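Local structure of ThiJ/PfpI domain protein (Brachyspira murdochii, 4HCJ) at residues L60-V65 / Q91-L96; A105-G110 / K163-A168; H134-H137 / N141-S144. The protein is of uncertain activity but belongs to the DJ-1/PfpI family of alpha-beta-alpha sandwich proteins, binds magnesium and is possibly a hydrolase. All coordinates share one frame; numbering follows the deposited sequence.

In the fold
The three contacts illustrate how one alpha-beta-alpha sandwich changes its packing chemistry from centre to rim. Contacts 1 and 2 are buried and apolar, and both reach the large mixed sheet: contact 1 sets helix 88-99 against the loop that leaves strand 55-61, while contact 2 sets helix 162-174 against strand 103-107, the element that follows helix 88-99 in the chain. Their centres lie about 18 Å apart. Contact 2 is nearest the middle of the chain and rests on an aromatic ring. Contact 3, nested in the loop that contact 2 closes, joins a helix to a peripheral two-stranded sheet and is partly exposed, so aliphatic packing there is combined with a guanidinium and a bridging water.

Contact 1 of 3, residues L60-V65 / Q91-L96; sequences LLFSEV and QGLAKL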
ATOM      1  N   LEU A  60     -12.976  -7.598  -0.199  1.00  6.45           N
ATOM      2  CA  LEU A  60     -13.273  -7.264   1.188  1.00  7.00           C
ATOM      3  C   LEU A  60     -13.602  -5.788   1.325  1.00  6.21           C
ATOM      4  O   LEU A  60     -12.986  -4.947   0.663  1.00  6.37           O
ATOM      5  CB  LEU A  60     -12.010  -7.493   2.054  1.00  8.03           C
ATOM      6  CG  LEU A  60     -11.576  -8.949   2.224  1.00  9.19           C
ATOM      7  CD1 LEU A  60     -10.134  -9.031   2.708  1.00  9.91           C
ATOM      8  CD2 LEU A  60     -12.480  -9.680   3.198  1.00 10.57           C
ATOM      9  N   LEU A  61     -14.520  -5.472   2.226  1.00  6.05           N
ATOM     10  CA  LEU A  61     -14.641  -4.109   2.713  1.00  6.49           C
ATOM     11  C   LEU A  61     -13.491  -3.840   3.678  1.00  6.76           C
ATOM     12  O   LEU A  61     -12.999  -4.769   4.328  1.00  6.82           O
ATOM     13  CB  LEU A  61     -15.935  -3.932   3.492  1.00  7.37           C
ATOM     14  CG  LEU A  61     -17.213  -4.237   2.705  1.00  8.50           C
ATOM     15  CD1 LEU A  61     -18.399  -4.222   3.650  1.00 10.55           C
ATOM     16  CD2 LEU A  61     -17.406  -3.219   1.591  1.00  9.42           C
ATOM     17  N   PHE A  62     -13.088  -2.572   3.836  1.00  7.07           N
ATOM     18  CA  PHE A  62     -12.106  -2.249   4.877  1.00  7.55           C
ATOM     19  C   PHE A  62     -12.555  -2.841   6.218  1.00  8.00           C
ATOM     20  O   PHE A  62     -11.737  -3.377   6.992  1.00  8.17           O
ATOM     21  CB  PHE A  62     -11.936  -0.733   5.035  1.00  8.02           C
ATOM     22  CG  PHE A  62     -11.473  -0.021   3.794  1.00  8.04           C
ATOM     23  CD1 PHE A  62     -10.537  -0.584   2.939  1.00  8.27           C
ATOM     24  CD2 PHE A  62     -11.995   1.221   3.477  1.00  8.62           C
ATOM     25  CE1 PHE A  62     -10.121   0.096   1.801  1.00  8.89           C
ATOM     26  CE2 PHE A  62     -11.585   1.900   2.344  1.00  9.10           C
ATOM     27  CZ  PHE A  62     -10.655   1.335   1.501  1.00  9.59           C
ATOM     28  N   SER A  63     -13.850  -2.741   6.494  1.00  9.19           N
ATOM     29  CA  SER A  63     -14.386  -3.173   7.768  1.00 11.46           C
ATOM     30  C   SER A  63     -14.324  -4.674   7.992  1.00 10.64           C
ATOM     31  O   SER A  63     -14.514  -5.111   9.127  1.00 12.68           O
ATOM     32  CB  SER A  63     -15.836  -2.724   7.915  1.00 14.97           C
ATOM     33  OG  SER A  63     -16.656  -3.381   6.958  1.00 17.96           O
ATOM     34  N   GLU A  64     -14.068  -5.444   6.925  1.00  9.40           N
ATOM     35  CA  GLU A  64     -13.972  -6.902   6.995  1.00  9.71           C
ATOM     36  C   GLU A  64     -12.550  -7.408   7.141  1.00 10.33           C
ATOM     37  O   GLU A  64     -12.323  -8.601   7.260  1.00 12.97           O
ATOM     38  CB  GLU A  64     -14.603  -7.531   5.746  1.00  9.76           C
ATOM     39  CG  GLU A  64     -16.114  -7.319   5.673  1.00 10.19           C
ATOM     40  CD  GLU A  64     -16.740  -7.737   4.346  1.00 10.20           C
ATOM     41  OE1 GLU A  64     -16.063  -7.697   3.294  1.00  9.42           O
ATOM     42  OE2 GLU A  64     -17.937  -8.087   4.351  1.00 12.09           O
ATOM     43  N   VAL A  65     -11.586  -6.502   7.151  1.00  9.65           N
ATOM     44  CA  VAL A  65     -10.192  -6.914   7.208  1.00 10.47           C
ATOM     45  C   VAL A  65      -9.802  -7.388   8.595  1.00 13.38           C
ATOM     46  O   VAL A  65     -10.060  -6.707   9.583  1.00 14.27           O
ATOM     47  CB  VAL A  65      -9.281  -5.757   6.785  1.00  9.09           C
ATOM     48  CG1 VAL A  65      -7.811  -6.065   7.094  1.00  9.71           C
ATOM     49  CG2 VAL A  65      -9.493  -5.455   5.310  1.00  8.78           C
ATOM     50  N   GLN A  91      -6.630   4.870   7.342  1.00  6.37           N
ATOM     51  CA  GLN A  91      -5.611   5.191   8.338  1.00  6.57           C
ATOM     52  C   GLN A  91      -5.605   4.152   9.449  1.00  6.84           C
ATOM     53  O   GLN A  91      -4.547   3.735   9.930  1.00  7.13           O
ATOM     54  CB  GLN A  91      -5.843   6.590   8.911  1.00  7.02           C
ATOM     55  CG  GLN A  91      -5.690   7.699   7.892  1.00  7.39           C
ATOM     56  CD  GLN A  91      -6.070   9.046   8.442  1.00  8.60           C
ATOM     57  OE1 GLN A  91      -6.237   9.221   9.644  1.00 11.66           O
ATOM     58  NE2 GLN A  91      -6.242  10.005   7.555  1.00  8.47           N
ATOM     59  N   GLY A  92      -6.797   3.706   9.842  1.00  7.01           N
ATOM     60  CA  GLY A  92      -6.923   2.704  10.879  1.00  7.60           C
ATOM     61  C   GLY A  92      -6.271   1.389  10.474  1.00  7.28           C
ATOM     62  O   GLY A  92      -5.647   0.726  11.299  1.00  7.66           O
ATOM     63  N   LEU A  93      -6.413   0.996   9.208  1.00  7.09           N
ATOM     64  CA  LEU A  93      -5.741  -0.220   8.740  1.00  7.34           C
ATOM     65  C   LEU A  93      -4.222  -0.072   8.748  1.00  7.21           C
ATOM     66  O   LEU A  93      -3.506  -1.025   9.071  1.00  7.86           O
ATOM     67  CB  LEU A  93      -6.242  -0.636   7.359  1.00  8.06           C
ATOM     68  CG  LEU A  93      -7.695  -1.119   7.306  1.00  9.67           C
ATOM     69  CD1 LEU A  93      -8.102  -1.434   5.870  1.00 10.14           C
ATOM     70  CD2 LEU A  93      -7.907  -2.340   8.199  1.00 11.15           C
ATOM     71  N   ALA A  94      -3.713   1.099   8.390  1.00  6.74           N
ATOM     72  CA  ALA A  94      -2.269   1.326   8.443  1.00  6.97           C
ATOM     73  C   ALA A  94      -1.750   1.097   9.866  1.00  7.35           C
ATOM     74  O   ALA A  94      -0.753   0.401  10.079  1.00  8.13           O
ATOM     75  CB  ALA A  94      -1.931   2.724   7.985  1.00  7.60           C
ATOM     76  N   LYS A  95      -2.439   1.680  10.842  0.50  7.54           N
ATOM     77  CA  LYS A  95      -2.035   1.547  12.235  0.50  8.78           C
ATOM     78  C   LYS A  95      -2.197   0.111  12.731  0.50  9.30           C
ATOM     79  O   LYS A  95      -1.343  -0.403  13.459  0.50 10.05           O
ATOM     80  CB  LYS A  95      -2.839   2.507  13.116  0.50 10.25           C
ATOM     81  CG  LYS A  95      -2.599   3.969  12.772  0.50 12.86           C
ATOM     82  CD  LYS A  95      -3.261   4.921  13.745  0.50 18.16           C
ATOM     83  CE  LYS A  95      -4.017   6.015  13.011  0.50 20.91           C
ATOM     84  NZ  LYS A  95      -5.406   5.586  12.673  0.50 21.64           N
ATOM     85  N   LEU A  96      -3.295  -0.530  12.329  1.00  9.48           N
ATOM     86  CA  LEU A  96      -3.573  -1.910  12.737  1.00 10.26           C
ATOM     87  C   LEU A  96      -2.440  -2.831  12.297  1.00  9.27           C
ATOM     88  O   LEU A  96      -1.933  -3.648  13.072  1.00 10.05           O
ATOM     89  CB  LEU A  96      -4.888  -2.388  12.120  1.00 11.33           C
ATOM     90  CG  LEU A  96      -5.294  -3.847  12.364  1.00 12.76           C
ATOM     91  CD1 LEU A  96      -5.683  -4.055  13.801  1.00 14.31           C
ATOM     92  CD2 LEU A  96      -6.427  -4.220  11.409  1.00 13.33           C
TER
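Within the alpha-beta-alpha sandwich of the DJ-1/PfpI fold, helix 88-99 packs on the turn at the end of strand 55-61 through Leu93, which reaches between Phe62 and Val65 just where the strand gives way to a 3-10 turn. Leu93 forks at CG, and each methyl finds its own partner. CD1 lies 3.9 Å from CD1 of Phe62 and 4.0 Å from Phe62 CB, so the ring is touched near its root, and obliquely. CD2 takes the other neighbour, 3.9 Å from Val65 CG1 and also close to the Val65 CB. The leucine thus acts as a wedge with two working ends, crossing the phenylalanine side chain at about a right angle.

The torsions account for this division. With CG opposite the carbonyl carbon (chi1 -68°) and CD1 anti to CA, Leu93 projects from the helix toward the turn, CD2 being the branch turned to Val65; in Val65, CG1 stands opposite the backbone N (chi1 169°) and meets the incoming methyl. The contact is wholly apolar and modest in extent, burying 156 Å² over both sides, and it is one piece of a wider hydrophobic layer. Phe62 and Leu93 both also rest on Val13, and Val65 on Leu11, of strand 9-13, so the turn and the helix share a support in the sheet. Val65 additionally touches Phe97, one turn further along the helix.

The turn that presents Phe62 and Val65 is itself tied down. Its backbone closes through Glu64 N to Leu61 O and Val65 N to Phe62 O, and the Glu64 side chain reaches back along the turn so that its OE1 accepts the Leu61 N-H at 2.9 Å, a nearly straight bond of 171° that meets the oxygen from above the carboxylate plane.

Contact 2 of 3, residues A105-G110 / K163-A168; sequences AGIGSG and KDFANA
With CG opposite its backbone N (chi1 170°), Phe165 swings its ring out from helix 162-174 onto strand 103-107, where Ile107 CB points at the ring and Ile107 CG1, anti to the backbone N, carries CD1 alongside it. The result is a CH-pi contact: Ile107 CB lies 3.9 Å from the Phe165 ring centroid, only 11° off the ring normal. The isoleucine branches spread the contact: Ile107 CG2 lies 3.8 Å from Phe165 CE2, and Ile107 CD1 meets Phe165 CD2 and CB. At the far end of the ring, CZ meets Ala105 CB at 3.7 Å, while CE1 lies obliquely 3.4 Å from Gly106 O. Exchanging Phe165 for an alanine would probably open a gap beside Ala105 and strip Ile107 of the aromatic face it packs on.

Strand and helix segments run antiparallel, at 175°, with axes 9.8 Å apart. Beyond Ile107 the chain enters a type II' turn whose Gly108, at positive phi, probably occupies the nucleophile-elbow position that holds cysteine in many DJ-1/PfpI relatives. The Phe165 ring also touches Val154 and Ala156 of the adjacent strand 153-156, and helix 162-174 packs through Ala166 against Ile30 of helix 21-33.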
ATOM      1  N   ALA A 105       3.099  -1.150   3.549  1.00  5.43           N
ATOM      2  CA  ALA A 105       3.745  -0.687   2.335  1.00  5.54           C
ATOM      3  C   ALA A 105       2.819   0.254   1.582  1.00  5.12           C
ATOM      4  O   ALA A 105       1.602   0.033   1.565  1.00  5.75           O
ATOM      5  CB  ALA A 105       4.139  -1.874   1.458  1.00  6.39           C
ATOM      6  N   GLY A 106       3.370   1.274   0.948  1.00  5.05           N
ATOM      7  CA  GLY A 106       2.585   2.169   0.128  1.00  5.33           C
ATOM      8  C   GLY A 106       3.368   2.612  -1.082  1.00  5.19           C
ATOM      9  O   GLY A 106       4.600   2.757  -1.027  1.00  5.51           O
ATOM     10  N   ILE A 107       2.646   2.889  -2.155  1.00  4.96           N
ATOM     11  CA  ILE A 107       3.244   3.336  -3.390  1.00  5.32           C
ATOM     12  C   ILE A 107       2.494   4.532  -3.934  1.00  5.32           C
ATOM     13  O   ILE A 107       1.260   4.597  -3.895  1.00  5.66           O
ATOM     14  CB  ILE A 107       3.362   2.174  -4.426  1.00  5.84           C
ATOM     15  CG1 ILE A 107       3.991   2.662  -5.733  1.00  6.11           C
ATOM     16  CG2 ILE A 107       2.026   1.458  -4.649  1.00  6.06           C
ATOM     17  CD1 ILE A 107       4.492   1.541  -6.641  1.00  6.77           C
ATOM     18  N   GLY A 108       3.245   5.507  -4.423  1.00  5.55           N
ATOM     19  CA  GLY A 108       2.631   6.699  -4.971  1.00  6.09           C
ATOM     20  C   GLY A 108       1.720   7.347  -3.945  1.00  5.88           C
ATOM     21  O   GLY A 108       2.062   7.471  -2.770  1.00  5.84           O
ATOM     22  N   SER A 109       0.540   7.763  -4.391  1.00  5.74           N
ATOM     23  CA  SER A 109      -0.390   8.455  -3.503  1.00  6.02           C
ATOM     24  C   SER A 109      -0.851   7.619  -2.300  1.00  5.48           C
ATOM     25  O   SER A 109      -1.347   8.176  -1.328  1.00  5.72           O
ATOM     26  CB  SER A 109      -1.577   8.989  -4.283  1.00  7.19           C
ATOM     27  OG  SER A 109      -1.139  10.005  -5.165  1.00  8.25           O
ATOM     28  N   GLY A 110      -0.678   6.296  -2.351  1.00  5.39           N
ATOM     29  CA  GLY A 110      -0.980   5.494  -1.179  1.00  5.81           C
ATOM     30  C   GLY A 110      -0.168   5.869   0.055  1.00  5.45           C
ATOM     31  O   GLY A 110      -0.628   5.697   1.191  1.00  5.63           O
ATOM     32  N   LYS A 163       7.432  -2.276 -10.069  1.00  6.72           N
ATOM     33  CA  LYS A 163       8.130  -3.557  -9.987  1.00  7.10           C
ATOM     34  C   LYS A 163       9.217  -3.552  -8.907  1.00  6.95           C
ATOM     35  O   LYS A 163       9.351  -4.507  -8.124  1.00  7.16           O
ATOM     36  CB  LYS A 163       8.709  -3.955 -11.351  1.00  8.23           C
ATOM     37  CG  LYS A 163       7.631  -4.194 -12.397  1.00  9.40           C
ATOM     38  CD  LYS A 163       8.213  -4.468 -13.787  1.00 11.46           C
ATOM     39  CE  LYS A 163       7.106  -4.590 -14.842  1.00 13.42           C
ATOM     40  NZ  LYS A 163       7.675  -4.491 -16.218  1.00 16.67           N
ATOM     41  N   ASP A 164       9.987  -2.471  -8.852  1.00  7.58           N
ATOM     42  CA  ASP A 164      10.999  -2.352  -7.805  1.00  9.02           C
ATOM     43  C   ASP A 164      10.373  -2.399  -6.405  1.00  7.17           C
ATOM     44  O   ASP A 164      10.911  -3.016  -5.475  1.00  7.00           O
ATOM     45  CB  ASP A 164      11.788  -1.043  -7.967  1.00 14.15           C
ATOM     46  CG  ASP A 164      12.710  -1.046  -9.174  1.00 22.93           C
ATOM     47  OD1 ASP A 164      13.039  -2.132  -9.690  1.00 24.42           O
ATOM     48  OD2 ASP A 164      13.145   0.054  -9.574  1.00 29.53           O
ATOM     49  N   PHE A 165       9.229  -1.739  -6.261  1.00  6.28           N
ATOM     50  CA  PHE A 165       8.475  -1.731  -5.015  1.00  6.18           C
ATOM     51  C   PHE A 165       8.069  -3.151  -4.640  1.00  5.70           C
ATOM     52  O   PHE A 165       8.298  -3.604  -3.520  1.00  5.90           O
ATOM     53  CB  PHE A 165       7.235  -0.857  -5.201  1.00  5.83           C
ATOM     54  CG  PHE A 165       6.227  -0.931  -4.095  1.00  5.62           C
ATOM     55  CD1 PHE A 165       6.501  -0.433  -2.832  1.00  5.59           C
ATOM     56  CD2 PHE A 165       4.966  -1.472  -4.344  1.00  5.94           C
ATOM     57  CE1 PHE A 165       5.530  -0.440  -1.837  1.00  6.10           C
ATOM     58  CE2 PHE A 165       3.989  -1.489  -3.350  1.00  6.42           C
ATOM     59  CZ  PHE A 165       4.275  -0.974  -2.099  1.00  6.37           C
ATOM     60  N   ALA A 166       7.425  -3.849  -5.567  1.00  5.76           N
ATOM     61  CA  ALA A 166       6.960  -5.203  -5.284  1.00  6.33           C
ATOM     62  C   ALA A 166       8.127  -6.124  -4.926  1.00  6.23           C
ATOM     63  O   ALA A 166       8.043  -6.920  -3.980  1.00  6.48           O
ATOM     64  CB  ALA A 166       6.174  -5.742  -6.467  1.00  6.53           C
ATOM     65  N   ASN A 167       9.228  -6.027  -5.674  1.00  6.72           N
ATOM     66  CA  ASN A 167      10.391  -6.847  -5.361  1.00  7.63           C
ATOM     67  C   ASN A 167      10.928  -6.553  -3.959  1.00  7.34           C
ATOM     68  O   ASN A 167      11.354  -7.471  -3.245  1.00  7.44           O
ATOM     69  CB  ASN A 167      11.495  -6.654  -6.406  1.00  8.72           C
ATOM     70  CG  ASN A 167      11.168  -7.308  -7.741  1.00 10.33           C
ATOM     71  OD1 ASN A 167      10.514  -8.340  -7.793  1.00 11.21           O
ATOM     72  ND2 ASN A 167      11.660  -6.714  -8.832  1.00 12.02           N
ATOM     73  N   ALA A 168      10.929  -5.277  -3.564  1.00  6.64           N
ATOM     74  CA  ALA A 168      11.400  -4.915  -2.226  1.00  7.14           C
ATOM     75  C   ALA A 168      10.491  -5.481  -1.134  1.00  6.76           C
ATOM     76  O   ALA A 168      10.968  -5.987  -0.121  1.00  7.40           O
ATOM     77  CB  ALA A 168      11.529  -3.399  -2.084  1.00  7.78           C
TER

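Contact 3 of 3, residues H134-H137 / N141-S144; sequences HVRH and NIMS
Mixed aliphatic and water-mediated, this contact near the edge of the molecule lays Arg136 and Val135 of helix 132-137 against Ile142 of strand 141-142. The Arg136 chain, extended from CG to NE, passes over the isoleucine at about a right angle. Ile142 CD1 lies 3.6 Å from Arg136 CG and also over one face of the Arg136 guanidinium, 3.9 Å from its plane and offset toward the rim, so one methyl serves both the aliphatic and the flat part of the arginine. Deeper in, Val135 CG1 meets Ile142 CG1 at 4.2 Å.

Helix and strand are consecutive members of a beta-alpha-beta unit: strand 124-125, this helix, then strand 141-142, parallel to the first. Cys127 touches both Val135 and Ile142, and Val125 of the first strand also backs Val135.

The polar edge is bridged by a water that lies in the guanidinium plane. It accepts from Arg136 NH1 at 2.7 Å and from Ile142 N at 3.1 Å, linking side chain to strand backbone and probably limiting guanidinium rotation. His137 is seen to bind magnesium, though none is bound to it in this chain; separately, a magnesium ion lies about 8 Å from the Arg136 side chain.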
ATOM      1  N   HIS A 134       2.151  16.693   1.799  1.00  7.52           N
ATOM      2  CA  HIS A 134       1.410  15.889   2.766  1.00  8.06           C
ATOM      3  C   HIS A 134       2.324  14.982   3.554  1.00  7.38           C
ATOM      4  O   HIS A 134       2.139  14.752   4.757  1.00  8.21           O
ATOM      5  CB  HIS A 134       0.368  15.027   2.066  1.00  9.58           C
ATOM      6  CG  HIS A 134      -0.500  15.793   1.133  1.00 12.02           C
ATOM      7  ND1 HIS A 134      -1.559  16.552   1.569  1.00 16.23           N
ATOM      8  CD2 HIS A 134      -0.475  15.907  -0.215  1.00 13.90           C
ATOM      9  CE1 HIS A 134      -2.137  17.123   0.529  1.00 16.81           C
ATOM     10  NE2 HIS A 134      -1.492  16.756  -0.562  1.00 16.08           N
ATOM     11  N   VAL A 135       3.314  14.428   2.861  1.00  7.27           N
ATOM     12  CA  VAL A 135       4.210  13.477   3.486  1.00  7.56           C
ATOM     13  C   VAL A 135       5.143  14.183   4.480  1.00  7.67           C
ATOM     14  O   VAL A 135       5.348  13.698   5.601  1.00  8.28           O
ATOM     15  CB  VAL A 135       4.920  12.652   2.404  1.00  8.55           C
ATOM     16  CG1 VAL A 135       5.955  11.715   3.013  1.00  9.90           C
ATOM     17  CG2 VAL A 135       3.862  11.830   1.631  1.00  9.04           C
ATOM     18  N   ARG A 136       5.665  15.353   4.103  1.00  7.38           N
ATOM     19  CA  ARG A 136       6.462  16.126   5.039  1.00  7.24           C
ATOM     20  C   ARG A 136       5.622  16.605   6.220  1.00  6.78           C
ATOM     21  O   ARG A 136       6.130  16.680   7.353  1.00  7.32           O
ATOM     22  CB  ARG A 136       7.113  17.330   4.366  1.00  8.46           C
ATOM     23  CG  ARG A 136       8.214  16.962   3.398  1.00 10.14           C
ATOM     24  CD  ARG A 136       9.083  18.185   3.045  1.00 14.23           C
ATOM     25  NE  ARG A 136      10.019  17.910   1.948  1.00 19.25           N
ATOM     26  CZ  ARG A 136      11.189  17.300   2.079  1.00 23.78           C
ATOM     27  NH1 ARG A 136      11.603  16.877   3.272  1.00 30.77           N
ATOM     28  NH2 ARG A 136      11.949  17.118   1.004  1.00 25.04           N
ATOM     29  N   HIS A 137       4.346  16.918   5.987  1.00  6.67           N
ATOM     30  CA  HIS A 137       3.479  17.346   7.069  1.00  6.77           C
ATOM     31  C   HIS A 137       3.345  16.259   8.142  1.00  6.86           C
ATOM     32  O   HIS A 137       3.206  16.566   9.334  1.00  7.49           O
ATOM     33  CB  HIS A 137       2.106  17.734   6.521  1.00  7.20           C
ATOM     34  CG  HIS A 137       1.141  18.178   7.571  1.00  7.41           C
ATOM     35  ND1 HIS A 137       1.193  19.418   8.168  1.00  8.05           N
ATOM     36  CD2 HIS A 137       0.113  17.518   8.151  1.00  8.67           C
ATOM     37  CE1 HIS A 137       0.213  19.506   9.057  1.00  8.38           C
ATOM     38  NE2 HIS A 137      -0.453  18.364   9.068  1.00  9.53           N
ATOM     39  N   ASN A 141      10.769  11.748   6.505  1.00  6.66           N
ATOM     40  CA  ASN A 141      11.938  12.229   5.779  1.00  7.01           C
ATOM     41  C   ASN A 141      11.889  11.693   4.363  1.00  6.85           C
ATOM     42  O   ASN A 141      11.866  10.483   4.163  1.00  7.45           O
ATOM     43  CB  ASN A 141      13.238  11.758   6.432  1.00  8.04           C
ATOM     44  CG  ASN A 141      13.242  11.965   7.924  1.00  8.56           C
ATOM     45  OD1 ASN A 141      13.021  13.083   8.402  1.00  9.15           O
ATOM     46  ND2 ASN A 141      13.477  10.894   8.676  1.00  9.07           N
ATOM     47  N   ILE A 142      11.878  12.585   3.380  1.00  7.65           N
ATOM     48  CA  ILE A 142      11.779  12.163   1.994  1.00  8.11           C
ATOM     49  C   ILE A 142      13.161  11.891   1.418  1.00  7.61           C
ATOM     50  O   ILE A 142      14.008  12.796   1.312  1.00  9.47           O
ATOM     51  CB  ILE A 142      11.013  13.187   1.136  1.00 10.58           C
ATOM     52  CG1 ILE A 142       9.581  13.358   1.672  1.00 13.48           C
ATOM     53  CG2 ILE A 142      10.977  12.717  -0.309  1.00 10.56           C
ATOM     54  CD1 ILE A 142       8.765  14.350   0.930  1.00 13.97           C
HETATM   55  N   MSE A 143      13.402  10.649   1.017  0.52  7.29           N
HETATM   56  CA  MSE A 143      14.691  10.264   0.462  0.52  7.68           C
HETATM   57  C   MSE A 143      14.671  10.320  -1.062  0.52  7.97           C
HETATM   58  O   MSE A 143      13.640  10.066  -1.683  0.52  8.08           O
HETATM   59  CB  MSE A 143      15.052   8.853   0.922  0.52  7.17           C
HETATM   60  CG  MSE A 143      14.729   8.562   2.384  0.52  6.93           C
HETATM   61 SE   MSE A 143      15.563   9.748   3.663  0.52  6.96          SE
HETATM   62  CE  MSE A 143      17.401   9.087   3.456  0.52 11.92           C
ATOM     63  N   SER A 144      15.816  10.638  -1.660  0.52  8.23           N
ATOM     64  CA  SER A 144      15.966  10.698  -3.113  0.52  9.06           C
ATOM     65  C   SER A 144      16.101   9.295  -3.678  0.52  8.09           C
ATOM     66  O   SER A 144      17.141   8.936  -4.232  0.52  8.88           O
ATOM     67  CB  SER A 144      17.214  11.505  -3.489  0.52 12.46           C
ATOM     68  OG  SER A 144      17.125  12.845  -3.049  0.52 16.21           O
TER
HETATM   69  O   HOH W   1      13.573  15.104   4.000  1.00 27.63           O